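Long-range contacts in R.Ecl18kI (Enterobacter cloacae, PDB 2GB7), which recognises the double-stranded DNA sequence 5'-CCNGG-3' as a type II restriction endonuclease and cleaves it before the first C: residues F[71-76]-F[108-112]; F[79-84]-F[96-101]; F[22-28]-F[119-123]. The protein carries 1 engineered substitution. One frame throughout, in Å; residues are numbered along the deposited sequence.

Overall arrangement
The three contacts run from near the chain's centre (contact 3) out along a helical arm that carries the long helices 49-77 and 102-134. Contact 3 joins the start of helix 24-34 and the middle of helix 102-134, its centre about 7 Å from the centre of the chain. Contact 1 pairs helix 49-77 with the same helix 102-134, about 19 Å away between centres, and contact 2 closes the far end of the arm, about 15 Å beyond contact 1 between centres. Along the chain they enclose one another, contact 2 within contact 1 and contact 1 within contact 3. DNA approaches contacts 1 and 3, while contacts 1 and 2 meet the second subunit, so helix 102-134 touches both.

Contact 1: F[71-76]-F[108-112]; sequences FTTRML and LALSN. With nucleotides of chain A.
L108 of helix 102-134 enters helix 49-77 as a knob in a hole formed by F71, T72, M75 and L76, where the end of helix 49-77 packs against the early turns of helix 102-134, nearly antiparallel; the axes of 71-76 and 108-112 come within 11.2 Å at 150°. In the apolar part, L108 CG stands anti to the backbone N (chi1 175°), sending the branch toward the partner helix. Both methyls touch M75 CB at 3.8 Å; CD2 goes on to L76 CG, 3.7 Å away, and to T72 CG2, CD1 to M75 CG. The M75 chain bends away at chi2 and chi3, and its CG rests on one face of the F71 ring, offset toward the rim.

The polar part is carried by N112. Its ND2 donates to T72 OG1 at 3.0 Å, a bent bond (N-H...O 135°) tilted from the amide plane; the T72 hydroxyl is also bonded to E68 O. The carbonyl end of the same amide meets the F71 ring near its plane, with OD1 4.0 Å from CE2, and OD1 also accepts from R17. The amide is thereby held at both ends inside the buried interface.

Elsewhere on helix 102-134, A109 packs on A109 of the second subunit. R17 also bonds to S111 OG, tying helix 6-20 to a residue that touches the backbone of the DNA: S111 OG donates to OP1 of DG8 of chain A at 2.7 Å.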
# COMPACT_ATOMS: atom_id res chain seq x y z
N PHE F 71 -21.55 -14.05 1.95
CA PHE F 71 -20.43 -14.87 1.49
C PHE F 71 -19.55 -15.34 2.64
O PHE F 71 -19.22 -16.52 2.77
CB PHE F 71 -19.61 -14.04 0.49
CG PHE F 71 -18.37 -14.72 0.01
CD1 PHE F 71 -18.44 -15.70 -0.98
CD2 PHE F 71 -17.13 -14.38 0.55
CE1 PHE F 71 -17.29 -16.32 -1.44
CE2 PHE F 71 -15.98 -15.00 0.10
CZ PHE F 71 -16.06 -15.96 -0.91
N THR F 72 -19.18 -14.41 3.51
CA THR F 72 -18.32 -14.73 4.65
C THR F 72 -18.97 -15.81 5.51
O THR F 72 -18.36 -16.82 5.86
CB THR F 72 -18.07 -13.46 5.45
OG1 THR F 72 -17.46 -12.48 4.59
CG2 THR F 72 -17.17 -13.74 6.67
N THR F 73 -20.24 -15.60 5.82
CA THR F 73 -20.97 -16.60 6.63
C THR F 73 -20.96 -17.97 5.96
O THR F 73 -20.75 -19.01 6.63
CB THR F 73 -22.39 -16.13 6.86
OG1 THR F 73 -22.36 -14.92 7.63
CG2 THR F 73 -23.22 -17.19 7.59
N ARG F 74 -21.18 -17.99 4.65
CA ARG F 74 -21.20 -19.23 3.89
C ARG F 74 -19.85 -19.92 3.90
O ARG F 74 -19.78 -21.14 4.10
CB ARG F 74 -21.68 -19.01 2.46
CG ARG F 74 -22.06 -20.27 1.72
CD ARG F 74 -22.96 -19.98 0.53
NE ARG F 74 -24.18 -19.27 0.93
CZ ARG F 74 -24.39 -17.95 0.82
NH1 ARG F 74 -23.48 -17.12 0.28
NH2 ARG F 74 -25.55 -17.46 1.24
N MET F 75 -18.79 -19.15 3.71
CA MET F 75 -17.44 -19.70 3.77
C MET F 75 -17.18 -20.31 5.13
O MET F 75 -16.69 -21.42 5.22
CB MET F 75 -16.39 -18.65 3.41
CG MET F 75 -16.47 -18.22 1.96
SD MET F 75 -16.48 -19.59 0.78
CE MET F 75 -14.91 -20.34 1.10
N LEU F 76 -17.53 -19.58 6.19
CA LEU F 76 -17.30 -20.08 7.54
C LEU F 76 -18.05 -21.37 7.81
O LEU F 76 -17.62 -22.20 8.62
CB LEU F 76 -17.69 -19.02 8.57
CG LEU F 76 -16.76 -17.82 8.72
CD1 LEU F 76 -17.35 -16.77 9.67
CD2 LEU F 76 -15.38 -18.26 9.20
N LEU F 108 -9.69 -16.14 5.64
CA LEU F 108 -10.91 -15.63 5.00
C LEU F 108 -11.02 -14.11 5.10
O LEU F 108 -11.28 -13.44 4.10
CB LEU F 108 -12.15 -16.26 5.63
CG LEU F 108 -13.53 -15.76 5.18
CD1 LEU F 108 -13.74 -15.97 3.69
CD2 LEU F 108 -14.64 -16.47 5.95
N ALA F 109 -10.87 -13.56 6.30
CA ALA F 109 -10.97 -12.11 6.46
C ALA F 109 -9.88 -11.41 5.67
O ALA F 109 -10.13 -10.38 5.04
CB ALA F 109 -10.88 -11.73 7.91
N LEU F 110 -8.68 -11.97 5.70
CA LEU F 110 -7.57 -11.41 4.93
C LEU F 110 -7.92 -11.34 3.44
O LEU F 110 -7.73 -10.29 2.81
CB LEU F 110 -6.27 -12.21 5.12
CG LEU F 110 -5.02 -11.76 4.34
CD1 LEU F 110 -4.63 -10.31 4.65
CD2 LEU F 110 -3.88 -12.73 4.67
N SER F 111 -8.42 -12.46 2.90
CA SER F 111 -8.81 -12.54 1.49
C SER F 111 -9.87 -11.46 1.18
O SER F 111 -9.77 -10.77 0.15
CB SER F 111 -9.37 -13.93 1.20
OG SER F 111 -9.64 -14.10 -0.18
N ASN F 112 -10.85 -11.32 2.08
CA ASN F 112 -11.87 -10.25 2.00
C ASN F 112 -11.32 -8.83 1.94
O ASN F 112 -11.74 -8.04 1.07
CB ASN F 112 -12.85 -10.33 3.17
CG ASN F 112 -13.85 -11.46 3.02
OD1 ASN F 112 -13.91 -12.15 2.00
ND2 ASN F 112 -14.66 -11.62 4.05
P DG A 8 -6.64 -14.24 -2.49
OP1 DG A 8 -7.87 -14.94 -2.01
OP2 DG A 8 -5.70 -14.95 -3.38
O5' DG A 8 -7.14 -12.91 -3.21
C5' DG A 8 -7.88 -11.95 -2.47
C4' DG A 8 -8.25 -10.77 -3.34
O4' DG A 8 -7.08 -9.98 -3.64
C3' DG A 8 -8.87 -11.14 -4.68
O3' DG A 8 -9.93 -10.22 -4.95
C2' DG A 8 -7.72 -10.97 -5.66
C1' DG A 8 -6.95 -9.82 -5.04
N9 DG A 8 -5.52 -9.78 -5.34
C8 DG A 8 -4.60 -10.76 -5.08
N7 DG A 8 -3.38 -10.42 -5.42
C5 DG A 8 -3.52 -9.14 -5.95
C6 DG A 8 -2.55 -8.26 -6.49
O6 DG A 8 -1.32 -8.44 -6.59
N1 DG A 8 -3.12 -7.07 -6.93
C2 DG A 8 -4.45 -6.77 -6.86
N2 DG A 8 -4.81 -5.57 -7.35
N3 DG A 8 -5.37 -7.58 -6.36
C4 DG A 8 -4.84 -8.74 -5.92

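Contact 2: F[79-84]-F[96-101]; sequences LIDEER and DFTMEY
L79 lies over one face of the Y101 ring, its CB 4.3 Å from the centroid and 12° off the normal, a CH-pi contact; E100 CB sits over the opposite face, so the phenol is sandwiched. Further along L79, CD1 packs 3.9 Å from Y101 CB. F97 CE1 lies 4.2 Å from I80 CG1.

Above this apolar layer R84 reaches across to D96 and grips it side-on. NE donates to D96 OD2 at 3.0 Å and NH2 to D96 OD1 at 2.7 Å, both oxygens using their syn lone pairs, with guanidinium and carboxylate planes only 21° apart. The carboxylate of E100 stacks instead over a guanidinium face; OE2 is 3.5 Å from R84 NH2 and acts through charge alone. The two acids probably stabilise the arginine's positive charge where R84 is exposed to solvent.

D81 accepts from R84 N through OD1 at 3.1 Å, anchoring the first turn of helix 82-85. I80 and F97 also pack on Y91 and I94 of the second subunit, respectively. An N-capped short helix is thus tied to helix 90-100 by a three-residue salt-bridge network, in the connection between helices 49-77 and 102-134 at the far end of the arm.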
# COMPACT_ATOMS: atom_id res chain seq x y z
N LEU F 79 -16.42 -24.95 7.69
CA LEU F 79 -15.52 -25.45 8.72
C LEU F 79 -16.26 -25.98 9.95
O LEU F 79 -15.64 -26.52 10.87
CB LEU F 79 -14.60 -24.36 9.24
CG LEU F 79 -13.81 -23.52 8.23
CD1 LEU F 79 -13.13 -22.37 9.00
CD2 LEU F 79 -12.81 -24.35 7.45
N ILE F 80 -17.58 -25.79 9.99
CA ILE F 80 -18.36 -26.35 11.10
C ILE F 80 -18.32 -27.87 11.03
O ILE F 80 -18.58 -28.47 9.99
CB ILE F 80 -19.81 -25.83 11.12
CG1 ILE F 80 -19.86 -24.31 11.18
CG2 ILE F 80 -20.52 -26.36 12.37
CD1 ILE F 80 -21.26 -23.74 11.05
N ASP F 81 -18.01 -28.49 12.17
CA ASP F 81 -17.77 -29.92 12.25
C ASP F 81 -18.79 -30.49 13.24
O ASP F 81 -18.63 -30.36 14.46
CB ASP F 81 -16.33 -30.17 12.70
CG ASP F 81 -15.92 -31.65 12.63
OD1 ASP F 81 -16.78 -32.54 12.73
OD2 ASP F 81 -14.70 -31.89 12.49
N GLU F 82 -19.84 -31.09 12.69
CA GLU F 82 -20.93 -31.62 13.50
C GLU F 82 -20.46 -32.76 14.39
O GLU F 82 -20.82 -32.79 15.57
CB GLU F 82 -22.10 -32.04 12.60
CG GLU F 82 -23.22 -32.87 13.26
CD GLU F 82 -23.70 -32.34 14.62
OE1 GLU F 82 -23.53 -31.14 14.92
OE2 GLU F 82 -24.25 -33.15 15.38
N GLU F 83 -19.67 -33.68 13.84
CA GLU F 83 -19.24 -34.86 14.61
C GLU F 83 -18.38 -34.43 15.79
O GLU F 83 -18.41 -35.04 16.86
CB GLU F 83 -18.46 -35.84 13.72
CG GLU F 83 -19.33 -36.73 12.83
N ARG F 84 -17.60 -33.37 15.56
CA ARG F 84 -16.75 -32.78 16.58
C ARG F 84 -17.54 -32.16 17.74
O ARG F 84 -17.24 -32.41 18.91
CB ARG F 84 -15.87 -31.71 15.92
CG ARG F 84 -14.60 -31.44 16.67
CD ARG F 84 -13.81 -30.32 16.03
NE ARG F 84 -13.15 -29.53 17.06
CZ ARG F 84 -12.06 -29.92 17.73
NH1 ARG F 84 -11.48 -31.09 17.48
NH2 ARG F 84 -11.55 -29.12 18.66
N ASP F 96 -14.79 -23.42 21.10
CA ASP F 96 -14.00 -24.35 20.31
C ASP F 96 -13.81 -23.83 18.89
O ASP F 96 -12.71 -23.82 18.36
CB ASP F 96 -14.71 -25.71 20.26
CG ASP F 96 -13.90 -26.76 19.53
OD1 ASP F 96 -12.85 -27.18 20.06
OD2 ASP F 96 -14.33 -27.18 18.43
N PHE F 97 -14.90 -23.39 18.28
CA PHE F 97 -14.82 -22.77 16.96
C PHE F 97 -13.78 -21.65 16.96
O PHE F 97 -12.94 -21.59 16.06
CB PHE F 97 -16.18 -22.24 16.56
CG PHE F 97 -16.26 -21.82 15.13
CD1 PHE F 97 -16.40 -22.77 14.13
CD2 PHE F 97 -16.24 -20.47 14.79
CE1 PHE F 97 -16.50 -22.38 12.79
CE2 PHE F 97 -16.32 -20.07 13.46
CZ PHE F 97 -16.46 -21.03 12.46
N THR F 98 -13.84 -20.77 17.96
CA THR F 98 -12.90 -19.64 18.03
C THR F 98 -11.46 -20.10 18.27
O THR F 98 -10.51 -19.33 18.02
CB THR F 98 -13.29 -18.61 19.12
OG1 THR F 98 -13.29 -19.24 20.41
CG2 THR F 98 -14.67 -18.00 18.86
N MET F 99 -11.30 -21.33 18.74
CA MET F 99 -9.97 -21.88 19.04
C MET F 99 -9.37 -22.79 17.96
O MET F 99 -8.15 -22.78 17.76
CB MET F 99 -9.97 -22.63 20.38
CG MET F 99 -10.41 -21.78 21.58
SD MET F 99 -9.84 -22.45 23.15
CE MET F 99 -8.07 -22.44 22.77
N GLU F 100 -10.21 -23.57 17.27
CA GLU F 100 -9.73 -24.57 16.31
C GLU F 100 -9.40 -24.02 14.93
O GLU F 100 -8.58 -24.60 14.22
CB GLU F 100 -10.74 -25.70 16.15
CG GLU F 100 -10.12 -27.08 15.98
CD GLU F 100 -9.14 -27.45 17.09
OE1 GLU F 100 -8.95 -26.67 18.05
OE2 GLU F 100 -8.54 -28.56 17.00
N TYR F 101 -10.04 -22.93 14.54
CA TYR F 101 -9.84 -22.43 13.16
C TYR F 101 -9.26 -21.02 13.03
O TYR F 101 -9.68 -20.29 12.14
CB TYR F 101 -11.14 -22.57 12.34
CG TYR F 101 -11.87 -23.87 12.62
CD1 TYR F 101 -12.92 -23.91 13.53
CD2 TYR F 101 -11.49 -25.06 11.98
CE1 TYR F 101 -13.58 -25.10 13.80
CE2 TYR F 101 -12.15 -26.27 12.27
CZ TYR F 101 -13.21 -26.28 13.17
OH TYR F 101 -13.89 -27.45 13.48

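Contact 3: F[22-28]-F[119-123]; sequences ITPFALV and RAGKE. With nucleotides of chain A; nucleotides of chain B.
The guanidinium of R119 has the P24 ring over one face, with CG 4.2 Å above the plane, and its edge is turned to I22 O and L27 CD2. NH1 donates to I22 O at 2.8 Å almost straight (172°) and in the guanidinium plane, gripping the carbonyl just ahead of helix 24-34. A water bridges the same oxygen to NH2, its bond to NH2 being weak. NH2 also makes a salt bridge to E123 OE2 at 3.1 Å, its hydrogen bond weak. The bend at chi3 (57°) turns the head of R119 back over P24.

P24 is the central wedge. Its CB presses on K122 CG at 3.5 Å, tighter than usual, and on E123 CG at 3.6 Å. V28 CG2 packs on E123 CB at 3.8 Å. T23 OG1 caps the helix by accepting from A26 N.

With R119 CD 3.7 Å from OP1 of DC9 of chain A and G121 CA 3.6 Å from OP1 of DC4 of chain B, this turn lies against both DNA strands; E123 packs on a thymine base. Helices 24-34 and 102-134 cross here at -53°, with helix 49-77 alongside through E63 on L27, M56 on V28 and F64 on R119.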
# COMPACT_ATOMS: atom_id res chain seq x y z
N ILE F 22 -19.64 -10.57 -9.19
CA ILE F 22 -19.36 -9.93 -10.46
C ILE F 22 -18.15 -8.99 -10.34
O ILE F 22 -17.75 -8.58 -9.23
CB ILE F 22 -20.62 -9.20 -11.02
CG1 ILE F 22 -21.04 -8.03 -10.11
CG2 ILE F 22 -21.77 -10.21 -11.21
CD1 ILE F 22 -22.22 -7.20 -10.67
N THR F 23 -17.54 -8.69 -11.48
CA THR F 23 -16.32 -7.89 -11.51
C THR F 23 -16.62 -6.47 -11.02
O THR F 23 -17.79 -6.05 -11.08
CB THR F 23 -15.72 -7.86 -12.92
OG1 THR F 23 -16.57 -7.07 -13.77
CG2 THR F 23 -15.60 -9.28 -13.48
N PRO F 24 -15.59 -5.75 -10.52
CA PRO F 24 -15.74 -4.36 -10.13
C PRO F 24 -16.38 -3.54 -11.23
O PRO F 24 -17.33 -2.80 -10.98
CB PRO F 24 -14.29 -3.90 -9.91
CG PRO F 24 -13.61 -5.14 -9.41
CD PRO F 24 -14.22 -6.24 -10.25
N PHE F 25 -15.88 -3.65 -12.47
CA PHE F 25 -16.51 -2.88 -13.54
C PHE F 25 -17.96 -3.27 -13.80
O PHE F 25 -18.82 -2.41 -14.02
CB PHE F 25 -15.74 -2.96 -14.85
CG PHE F 25 -16.29 -2.06 -15.90
CD1 PHE F 25 -15.90 -0.73 -15.96
CD2 PHE F 25 -17.26 -2.52 -16.79
CE1 PHE F 25 -16.44 0.13 -16.90
CE2 PHE F 25 -17.79 -1.67 -17.73
CZ PHE F 25 -17.39 -0.35 -17.79
N ALA F 26 -18.23 -4.57 -13.80
CA ALA F 26 -19.62 -5.04 -13.97
C ALA F 26 -20.54 -4.45 -12.90
O ALA F 26 -21.70 -4.10 -13.19
CB ALA F 26 -19.67 -6.57 -13.93
N LEU F 27 -20.06 -4.38 -11.65
CA LEU F 27 -20.90 -3.85 -10.56
C LEU F 27 -21.14 -2.37 -10.76
O LEU F 27 -22.25 -1.88 -10.61
CB LEU F 27 -20.27 -4.11 -9.17
CG LEU F 27 -20.95 -3.44 -7.96
CD1 LEU F 27 -22.39 -3.91 -7.83
CD2 LEU F 27 -20.20 -3.72 -6.63
N VAL F 28 -20.08 -1.67 -11.14
CA VAL F 28 -20.20 -0.24 -11.40
C VAL F 28 -21.15 -0.02 -12.57
O VAL F 28 -22.01 0.85 -12.52
CB VAL F 28 -18.81 0.42 -11.68
CG1 VAL F 28 -19.00 1.83 -12.25
CG2 VAL F 28 -17.94 0.48 -10.43
N ARG F 119 -10.72 -4.14 -5.38
CA ARG F 119 -12.04 -3.72 -5.88
C ARG F 119 -12.32 -2.25 -5.65
O ARG F 119 -12.85 -1.61 -6.55
CB ARG F 119 -13.17 -4.55 -5.27
CG ARG F 119 -13.11 -6.02 -5.72
CD ARG F 119 -14.25 -6.84 -5.14
NE ARG F 119 -15.49 -6.23 -5.54
CZ ARG F 119 -16.28 -6.69 -6.50
NH1 ARG F 119 -16.02 -7.85 -7.09
NH2 ARG F 119 -17.36 -5.99 -6.85
N ALA F 120 -11.95 -1.70 -4.49
CA ALA F 120 -12.23 -0.27 -4.23
C ALA F 120 -11.54 0.58 -5.26
O ALA F 120 -12.12 1.52 -5.79
CB ALA F 120 -11.79 0.15 -2.83
N GLY F 121 -10.29 0.24 -5.57
CA GLY F 121 -9.56 1.05 -6.59
C GLY F 121 -10.16 0.88 -7.98
O GLY F 121 -10.37 1.87 -8.72
N LYS F 122 -10.41 -0.38 -8.35
CA LYS F 122 -10.94 -0.67 -9.67
C LYS F 122 -12.34 -0.02 -9.87
O LYS F 122 -12.65 0.52 -10.96
CB LYS F 122 -10.95 -2.19 -9.95
CG LYS F 122 -11.44 -2.54 -11.40
CD LYS F 122 -10.48 -2.07 -12.51
CE LYS F 122 -11.11 -2.13 -13.91
NZ LYS F 122 -11.82 -0.86 -14.36
N GLU F 123 -13.14 -0.06 -8.83
CA GLU F 123 -14.48 0.53 -8.89
C GLU F 123 -14.38 2.05 -9.01
O GLU F 123 -15.08 2.63 -9.82
CB GLU F 123 -15.31 0.12 -7.68
CG GLU F 123 -15.70 -1.34 -7.77
CD GLU F 123 -16.59 -1.79 -6.63
OE1 GLU F 123 -17.28 -0.94 -6.02
OE2 GLU F 123 -16.57 -3.01 -6.34
P DC A 9 -10.95 -10.50 -6.16
OP1 DC A 9 -12.24 -9.91 -5.74
OP2 DC A 9 -10.88 -11.93 -6.56
O5' DC A 9 -10.38 -9.60 -7.34
C5' DC A 9 -10.46 -8.18 -7.25
C4' DC A 9 -9.88 -7.53 -8.48
O4' DC A 9 -8.44 -7.68 -8.47
C3' DC A 9 -10.36 -8.10 -9.81
O3' DC A 9 -10.43 -7.05 -10.79
C2' DC A 9 -9.22 -9.02 -10.22
C1' DC A 9 -8.02 -8.26 -9.69
N1 DC A 9 -6.83 -9.08 -9.42
C2 DC A 9 -5.56 -8.50 -9.57
O2 DC A 9 -5.49 -7.31 -9.92
N3 DC A 9 -4.46 -9.24 -9.32
C4 DC A 9 -4.59 -10.52 -8.93
N4 DC A 9 -3.48 -11.21 -8.69
C5 DC A 9 -5.86 -11.13 -8.77
C6 DC A 9 -6.95 -10.38 -9.02
P DC B 4 -6.34 2.76 -4.99
OP1 DC B 4 -7.53 3.63 -5.19
OP2 DC B 4 -4.97 3.33 -5.12
O5' DC B 4 -6.44 2.07 -3.56
C5' DC B 4 -7.58 1.31 -3.20
C4' DC B 4 -7.39 0.71 -1.82
O4' DC B 4 -6.31 -0.25 -1.88
C3' DC B 4 -7.02 1.71 -0.73
O3' DC B 4 -7.67 1.37 0.49
C2' DC B 4 -5.52 1.54 -0.58
C1' DC B 4 -5.33 0.06 -0.90
N1 DC B 4 -4.01 -0.26 -1.46
C2 DC B 4 -3.29 -1.35 -0.95
O2 DC B 4 -3.82 -2.08 -0.09
N3 DC B 4 -2.04 -1.58 -1.40
C4 DC B 4 -1.50 -0.78 -2.33
N4 DC B 4 -0.23 -1.02 -2.70
C5 DC B 4 -2.23 0.30 -2.91
C6 DC B 4 -3.47 0.52 -2.45
O HOH W 1 -19.53 -7.62 -7.09